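Local coordinates for hypothetical protein (Rhodococcus sp., PDB 2NS0), which is of unknown function but, as a small protein related to helix-turn-helix families, may bind nucleic acid, at residues E60-K64 / G65-D69. Sequence-based numbering, arbitrary orientation.
Sequences EVTQK and GAVVD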
loop_
_atom_site.group_PDB
_atom_site.type_symbol
_atom_site.label_atom_id
_atom_site.label_comp_id
_atom_site.label_asym_id
_atom_site.label_seq_id
_atom_site.Cartn_x
_atom_site.Cartn_y
_atom_site.Cartn_z
ATOM N N GLU A 60 5.206 1.668 -6.423
ATOM C CA GLU A 60 5.958 2.753 -5.790
ATOM C C GLU A 60 5.092 3.431 -4.738
ATOM O O GLU A 60 3.850 3.540 -4.876
ATOM C CB GLU A 60 6.375 3.827 -6.805
ATOM C CG GLU A 60 7.399 3.352 -7.815
ATOM C CD GLU A 60 7.527 4.283 -8.979
ATOM O OE1 GLU A 60 6.476 4.690 -9.546
ATOM O OE2 GLU A 60 8.683 4.633 -9.305
ATOM N N VAL A 61 5.754 3.937 -3.714
ATOM C CA VAL A 61 5.059 4.675 -2.680
ATOM C C VAL A 61 5.540 6.120 -2.844
ATOM O O VAL A 61 6.756 6.356 -3.065
ATOM C CB VAL A 61 5.450 4.143 -1.259
ATOM C CG1 VAL A 61 4.868 5.046 -0.158
ATOM C CG2 VAL A 61 5.082 2.638 -1.071
ATOM N N THR A 62 4.605 7.073 -2.769
ATOM C CA THR A 62 4.926 8.490 -2.896
ATOM C C THR A 62 4.386 9.286 -1.721
ATOM O O THR A 62 3.418 8.906 -1.073
ATOM C CB THR A 62 4.406 9.139 -4.229
ATOM O OG1 THR A 62 2.979 9.191 -4.216
ATOM C CG2 THR A 62 4.895 8.352 -5.496
ATOM N N GLN A 63 5.047 10.397 -1.450
ATOM C CA GLN A 63 4.598 11.359 -0.466
ATOM C C GLN A 63 4.916 12.738 -1.021
ATOM O O GLN A 63 6.044 13.029 -1.397
ATOM C CB GLN A 63 5.313 11.145 0.854
ATOM C CG GLN A 63 4.671 11.970 1.916
ATOM C CD GLN A 63 5.272 11.714 3.255
ATOM O OE1 GLN A 63 4.616 11.147 4.121
ATOM N NE2 GLN A 63 6.512 12.134 3.451
ATOM N N LYS A 64 3.896 13.574 -1.085
ATOM C CA LYS A 64 4.006 14.859 -1.713
ATOM C C LYS A 64 4.636 14.813 -3.108
ATOM O O LYS A 64 5.417 15.700 -3.479
ATOM C CB LYS A 64 4.754 15.819 -0.772
ATOM C CG LYS A 64 4.021 15.908 0.549
ATOM C CD LYS A 64 4.726 16.689 1.516
ATOM C CE LYS A 64 4.017 16.523 2.800
ATOM N NZ LYS A 64 4.686 17.338 3.772
ATOM N N GLY A 65 4.253 13.804 -3.880
ATOM C CA GLY A 65 4.735 13.645 -5.249
ATOM C C GLY A 65 6.084 12.910 -5.440
ATOM O O GLY A 65 6.417 12.473 -6.579
ATOM N N ALA A 66 6.857 12.779 -4.363
ATOM C CA ALA A 66 8.177 12.171 -4.391
ATOM C C ALA A 66 8.129 10.680 -4.033
ATOM O O ALA A 66 7.400 10.295 -3.122
ATOM C CB ALA A 66 9.114 12.924 -3.422
ATOM N N VAL A 67 8.912 9.839 -4.716
ATOM C CA VAL A 67 8.985 8.430 -4.323
ATOM C C VAL A 67 9.702 8.331 -2.959
ATOM O O VAL A 67 10.784 8.947 -2.756
ATOM C CB VAL A 67 9.655 7.523 -5.424
ATOM C CG1 VAL A 67 9.931 6.079 -4.879
ATOM C CG2 VAL A 67 8.769 7.439 -6.687
ATOM N N VAL A 68 9.077 7.590 -2.023
ATOM C CA VAL A 68 9.601 7.397 -0.653
ATOM C C VAL A 68 9.501 5.895 -0.230
ATOM O O VAL A 68 8.778 5.102 -0.847
ATOM C CB VAL A 68 8.824 8.290 0.430
ATOM C CG1 VAL A 68 8.965 9.825 0.192
ATOM C CG2 VAL A 68 7.321 7.858 0.526
ATOM N N ASP A 69 10.199 5.540 0.856
ATOM C CA ASP A 69 10.065 4.256 1.499
ATOM C C ASP A 69 8.955 4.432 2.532
ATOM O O ASP A 69 9.090 5.273 3.443
ATOM C CB ASP A 69 11.390 3.943 2.218
ATOM C CG ASP A 69 11.399 2.571 2.913
ATOM O OD1 ASP A 69 10.356 1.968 3.155
ATOM O OD2 ASP A 69 12.488 2.132 3.276
HETATM O O HOH W 1 8.612 3.343 -2.946
#
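Gln63 and Ala66 face each other as an antiparallel hydrogen-bonded pair. Gln63 N gives its hydrogen to Ala66 O at 2.9 Å, and the return bond from Ala66 N to Gln63 O is longer, 3.1 Å. Further along, Val68 N reaches Val61 O at 2.8 Å, and the same oxygen also receives a CA-H...O contact from Val67 CA. In the Val61-Val68 pair the return bond is replaced by a water, which accepts from Val61 N and donates to Val68 O, bridging the two arms of the hairpin. Val68 packs across the hairpin on Val61 and Gln63: CG2 lies 3.8 Å from Val61 CG1, and both methyls lie 3.9 Å from Gln63 CB. Chi1 of -63° sets Val68 CG1 anti to its own carbonyl carbon and leaves CG2 flanked by N and C, turned to Val61 CG1 and Gln63 CB; branched valines suit such apolar packing on extended chain. The whole is a beta hairpin with a two-residue loop, Lys64-Gly65, closed by a type I' turn from Gln63 to Ala66. Both loop residues have positive phi; at Gly65 (phi 85°) a CB would run into the carbonyl oxygen of Lys64, and the position suits a residue without one. Lys64 fits the exposed corner, its extended chain leading away from 65-69. Thr62, beta-branched as suits a strand, shares the other face with Val67, their CG2 methyls 4.2 Å apart. Val67 CG2 also rests against the carboxylate end of Glu60, an acid suited to its place because OE1 is held in a salt bridge by Arg80. Strand 78-81 flanks strand 59-63 on its far edge, making 59-63 the middle strand of the sheet.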